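Local coordinates for protein DNA polymerase III subunit beta (Pseudomonas aeruginosa, PDB 4TSZ) that forms the sliding clamp that tethers DNA polymerases and other proteins to DNA and so confers processivity on them, at residues 10-22 with 45-58. Residues are numbered along the deposited sequence; the frame is centred on the assembly and turned at random.
Sequences ALLKPLQLVAGVV and LTGTDLEVELVGRV
Val18, on the helix at 10-19, plants both of its methyls on the backbone of the hairpin formed by strands 45-48 and 52-58. From CB the side chain forks. Val18 CG1, anti to the backbone N (chi1 152°), lies 3.4 Å from Gly47 N. Val18 CG2 reaches 3.3 Å from Leu45 O and 3.4 Å from Leu54 O. Both carbonyls are already used in pairing the two strands, accepting from Gly56 N and Gly47 N respectively, so the methyl packs against polar atoms whose bonding is met. Bare Gly47 admits the helix backbone at Val18 O and methyls of Val21 and Val22; bare Gly56 admits Pro14 CB, 3.9 Å from Gly56 CA.

One turn before Val18, Pro14 CG is met from the hairpin side by Val58 CG2 (3.6 Å) and Leu45 CD1 (3.8 Å). The other methyl of Leu45, CD2, turns to the leucine tips of Leu11 and Leu15. Three residues after Val18, Val21 CG2 comes 3.4 Å from Gly47 O, while Val21 CB and CG1 lean on Val52 CG2. Leu54 CB rests against both Val21 methyls, and Leu54 CD2 touches Leu17 CB and lies 3.3 Å from Leu17 O. No hydrogen bond crosses the contact; the evidence is for apolar packing.

The helix lies lengthwise on the hairpin, nearly antiparallel to strand 52-58 (176°). Leu11 and Leu15 also touch helix 73-82, the second helix of this N-terminal domain, whereas Leu17 and Leu54 meet Leu208 of helix 199-208. Strand 52-59 pairs with strand 232-237, carrying the sheet into the central domain.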
loop_
_atom_site.group_PDB
_atom_site.type_symbol
_atom_site.label_atom_id
_atom_site.label_comp_id
_atom_site.label_asym_id
_atom_site.label_seq_id
_atom_site.Cartn_x
_atom_site.Cartn_y
_atom_site.Cartn_z
ATOM N N ALA E 10 14.190 -10.389 -21.117
ATOM C CA ALA E 10 14.251 -9.520 -22.297
ATOM C C ALA E 10 12.850 -9.045 -22.700
ATOM O O ALA E 10 12.700 -7.892 -23.095
ATOM C CB ALA E 10 14.920 -10.247 -23.457
ATOM N N LEU E 11 11.829 -9.922 -22.562
ATOM C CA LEU E 11 10.439 -9.590 -22.863
ATOM C C LEU E 11 9.821 -8.791 -21.719
ATOM O O LEU E 11 9.111 -7.814 -21.971
ATOM C CB LEU E 11 9.621 -10.872 -23.147
ATOM C CG LEU E 11 8.103 -10.706 -23.411
ATOM C CD1 LEU E 11 7.833 -9.879 -24.673
ATOM C CD2 LEU E 11 7.408 -12.049 -23.481
ATOM N N LEU E 12 10.084 -9.216 -20.470
ATOM C CA LEU E 12 9.533 -8.599 -19.262
ATOM C C LEU E 12 9.815 -7.108 -19.110
ATOM O O LEU E 12 8.882 -6.369 -18.784
ATOM C CB LEU E 12 9.942 -9.380 -18.002
ATOM C CG LEU E 12 9.170 -9.113 -16.710
ATOM C CD1 LEU E 12 7.676 -9.416 -16.865
ATOM C CD2 LEU E 12 9.759 -9.915 -15.564
ATOM N N LYS E 13 11.072 -6.664 -19.344
ATOM C CA LYS E 13 11.459 -5.251 -19.210
ATOM C C LYS E 13 10.563 -4.290 -20.030
ATOM O O LYS E 13 9.842 -3.509 -19.399
ATOM C CB LYS E 13 12.970 -5.027 -19.429
ATOM N N PRO E 14 10.487 -4.380 -21.391
ATOM C CA PRO E 14 9.581 -3.482 -22.132
ATOM C C PRO E 14 8.097 -3.729 -21.872
ATOM O O PRO E 14 7.318 -2.775 -21.877
ATOM C CB PRO E 14 9.939 -3.758 -23.597
ATOM C CG PRO E 14 10.501 -5.118 -23.603
ATOM C CD PRO E 14 11.244 -5.243 -22.325
ATOM N N LEU E 15 7.712 -5.000 -21.625
ATOM C CA LEU E 15 6.324 -5.381 -21.338
ATOM C C LEU E 15 5.815 -4.697 -20.070
ATOM O O LEU E 15 4.717 -4.155 -20.095
ATOM C CB LEU E 15 6.191 -6.916 -21.259
ATOM C CG LEU E 15 4.811 -7.568 -21.247
ATOM C CD1 LEU E 15 3.854 -6.953 -22.287
ATOM C CD2 LEU E 15 4.953 -9.055 -21.488
ATOM N N GLN E 16 6.634 -4.657 -18.997
ATOM C CA GLN E 16 6.263 -3.993 -17.738
ATOM C C GLN E 16 6.104 -2.489 -17.920
ATOM O O GLN E 16 5.168 -1.906 -17.374
ATOM C CB GLN E 16 7.275 -4.288 -16.619
ATOM C CG GLN E 16 7.153 -5.685 -16.019
ATOM C CD GLN E 16 8.179 -5.967 -14.940
ATOM O OE1 GLN E 16 7.871 -6.560 -13.908
ATOM N NE2 GLN E 16 9.428 -5.580 -15.155
ATOM N N LEU E 17 7.003 -1.864 -18.706
ATOM C CA LEU E 17 6.950 -0.422 -18.968
ATOM C C LEU E 17 5.672 -0.044 -19.702
ATOM O O LEU E 17 4.924 0.823 -19.244
ATOM C CB LEU E 17 8.181 0.057 -19.759
ATOM C CG LEU E 17 9.519 0.081 -19.026
ATOM C CD1 LEU E 17 10.574 0.693 -19.886
ATOM C CD2 LEU E 17 9.443 0.854 -17.710
ATOM N N VAL E 18 5.415 -0.742 -20.815
ATOM C CA VAL E 18 4.269 -0.579 -21.705
ATOM C C VAL E 18 2.929 -0.848 -21.005
ATOM O O VAL E 18 1.994 -0.070 -21.184
ATOM C CB VAL E 18 4.513 -1.415 -22.997
ATOM C CG1 VAL E 18 3.232 -1.874 -23.658
ATOM C CG2 VAL E 18 5.397 -0.660 -23.976
ATOM N N ALA E 19 2.852 -1.916 -20.179
ATOM C CA ALA E 19 1.643 -2.289 -19.434
ATOM C C ALA E 19 1.238 -1.224 -18.411
ATOM O O ALA E 19 0.055 -1.104 -18.097
ATOM C CB ALA E 19 1.831 -3.634 -18.752
ATOM N N GLY E 20 2.215 -0.447 -17.944
ATOM C CA GLY E 20 2.029 0.653 -17.001
ATOM C C GLY E 20 1.127 1.766 -17.505
ATOM O O GLY E 20 0.474 2.435 -16.702
ATOM N N VAL E 21 1.073 1.973 -18.835
ATOM C CA VAL E 21 0.207 2.998 -19.437
ATOM C C VAL E 21 -1.169 2.417 -19.827
ATOM O O VAL E 21 -2.112 3.169 -20.069
ATOM C CB VAL E 21 0.886 3.831 -20.564
ATOM C CG1 VAL E 21 2.256 4.353 -20.120
ATOM C CG2 VAL E 21 0.997 3.042 -21.866
ATOM N N VAL E 22 -1.273 1.075 -19.870
ATOM C CA VAL E 22 -2.495 0.335 -20.202
ATOM C C VAL E 22 -3.425 0.360 -18.980
ATOM O O VAL E 22 -3.058 -0.149 -17.916
ATOM C CB VAL E 22 -2.171 -1.109 -20.691
ATOM C CG1 VAL E 22 -3.426 -1.961 -20.794
ATOM C CG2 VAL E 22 -1.431 -1.091 -22.029
ATOM N N LEU E 45 6.848 -3.284 -28.769
ATOM C CA LEU E 45 5.700 -3.449 -27.868
ATOM C C LEU E 45 5.111 -2.071 -27.631
ATOM O O LEU E 45 5.830 -1.171 -27.202
ATOM C CB LEU E 45 6.105 -4.114 -26.521
ATOM C CG LEU E 45 6.711 -5.524 -26.580
ATOM C CD1 LEU E 45 8.227 -5.469 -26.684
ATOM C CD2 LEU E 45 6.337 -6.317 -25.347
ATOM N N THR E 46 3.821 -1.892 -27.940
ATOM C CA THR E 46 3.160 -0.601 -27.772
ATOM C C THR E 46 1.937 -0.675 -26.856
ATOM O O THR E 46 1.092 -1.553 -27.015
ATOM C CB THR E 46 2.844 0.028 -29.143
ATOM O OG1 THR E 46 4.033 0.066 -29.938
ATOM C CG2 THR E 46 2.246 1.432 -29.029
ATOM N N GLY E 47 1.857 0.283 -25.934
ATOM C CA GLY E 47 0.741 0.476 -25.013
ATOM C C GLY E 47 0.276 1.915 -25.095
ATOM O O GLY E 47 1.099 2.816 -25.275
ATOM N N THR E 48 -1.043 2.145 -24.989
ATOM C CA THR E 48 -1.646 3.479 -25.063
ATOM C C THR E 48 -2.939 3.595 -24.260
ATOM O O THR E 48 -3.619 2.590 -24.022
ATOM C CB THR E 48 -1.837 3.928 -26.542
ATOM O OG1 THR E 48 -2.119 5.326 -26.566
ATOM C CG2 THR E 48 -2.954 3.167 -27.273
ATOM N N ASP E 49 -3.289 4.827 -23.877
ATOM C CA ASP E 49 -4.549 5.170 -23.206
ATOM C C ASP E 49 -5.205 6.305 -24.016
ATOM O O ASP E 49 -6.144 6.947 -23.543
ATOM C CB ASP E 49 -4.323 5.559 -21.718
ATOM C CG ASP E 49 -3.588 6.874 -21.465
ATOM O OD1 ASP E 49 -3.075 7.463 -22.432
ATOM O OD2 ASP E 49 -3.512 7.298 -20.290
ATOM N N LEU E 50 -4.669 6.543 -25.243
ATOM C CA LEU E 50 -5.028 7.585 -26.215
ATOM C C LEU E 50 -4.434 8.980 -25.906
ATOM O O LEU E 50 -4.402 9.828 -26.801
ATOM C CB LEU E 50 -6.537 7.657 -26.525
ATOM C CG LEU E 50 -7.201 6.378 -27.045
ATOM C CD1 LEU E 50 -8.699 6.431 -26.835
ATOM C CD2 LEU E 50 -6.895 6.150 -28.510
ATOM N N GLU E 51 -3.961 9.211 -24.651
ATOM C CA GLU E 51 -3.311 10.454 -24.210
ATOM C C GLU E 51 -1.806 10.265 -24.377
ATOM O O GLU E 51 -1.135 11.088 -25.003
ATOM C CB GLU E 51 -3.686 10.796 -22.739
ATOM C CG GLU E 51 -3.006 12.045 -22.168
ATOM C CD GLU E 51 -2.852 12.134 -20.652
ATOM O OE1 GLU E 51 -1.713 11.949 -20.165
ATOM O OE2 GLU E 51 -3.850 12.435 -19.955
ATOM N N VAL E 52 -1.293 9.159 -23.811
ATOM C CA VAL E 52 0.106 8.773 -23.870
ATOM C C VAL E 52 0.261 7.462 -24.629
ATOM O O VAL E 52 -0.638 6.624 -24.622
ATOM C CB VAL E 52 0.851 8.756 -22.490
ATOM C CG1 VAL E 52 0.683 10.073 -21.739
ATOM C CG2 VAL E 52 0.425 7.577 -21.621
ATOM N N GLU E 53 1.407 7.307 -25.292
ATOM C CA GLU E 53 1.782 6.098 -26.006
ATOM C C GLU E 53 3.200 5.738 -25.585
ATOM O O GLU E 53 4.096 6.586 -25.620
ATOM C CB GLU E 53 1.693 6.286 -27.529
ATOM C CG GLU E 53 1.995 5.012 -28.291
ATOM C CD GLU E 53 2.211 5.202 -29.775
ATOM O OE1 GLU E 53 1.299 4.853 -30.559
ATOM O OE2 GLU E 53 3.297 5.696 -30.154
ATOM N N LEU E 54 3.394 4.492 -25.180
ATOM C CA LEU E 54 4.712 4.018 -24.799
ATOM C C LEU E 54 5.107 2.855 -25.692
ATOM O O LEU E 54 4.318 1.935 -25.891
ATOM C CB LEU E 54 4.770 3.655 -23.307
ATOM C CG LEU E 54 6.169 3.409 -22.703
ATOM C CD1 LEU E 54 7.110 4.595 -22.920
ATOM C CD2 LEU E 54 6.070 3.153 -21.215
ATOM N N VAL E 55 6.319 2.927 -26.260
ATOM C CA VAL E 55 6.876 1.913 -27.157
ATOM C C VAL E 55 8.181 1.362 -26.568
ATOM O O VAL E 55 9.071 2.127 -26.223
ATOM C CB VAL E 55 7.078 2.441 -28.615
ATOM C CG1 VAL E 55 7.669 1.359 -29.532
ATOM C CG2 VAL E 55 5.777 2.996 -29.200
ATOM N N GLY E 56 8.264 0.042 -26.467
ATOM C CA GLY E 56 9.451 -0.682 -26.023
ATOM C C GLY E 56 9.997 -1.509 -27.171
ATOM O O GLY E 56 9.225 -2.032 -27.978
ATOM N N ARG E 57 11.326 -1.608 -27.279
ATOM C CA ARG E 57 11.963 -2.352 -28.369
ATOM C C ARG E 57 12.962 -3.385 -27.866
ATOM O O ARG E 57 13.693 -3.120 -26.909
ATOM C CB ARG E 57 12.629 -1.397 -29.379
ATOM C CG ARG E 57 11.656 -0.822 -30.404
ATOM C CD ARG E 57 12.216 0.408 -31.107
ATOM N NE ARG E 57 11.903 1.646 -30.377
ATOM C CZ ARG E 57 12.731 2.279 -29.541
ATOM N NH1 ARG E 57 13.961 1.823 -29.341
ATOM N NH2 ARG E 57 12.340 3.385 -28.919
ATOM N N VAL E 58 12.970 -4.576 -28.510
ATOM C CA VAL E 58 13.869 -5.697 -28.203
ATOM C C VAL E 58 14.441 -6.266 -29.495
ATOM O O VAL E 58 13.698 -6.480 -30.463
ATOM C CB VAL E 58 13.230 -6.860 -27.379
ATOM C CG1 VAL E 58 14.274 -7.549 -26.510
ATOM C CG2 VAL E 58 12.043 -6.408 -26.538
#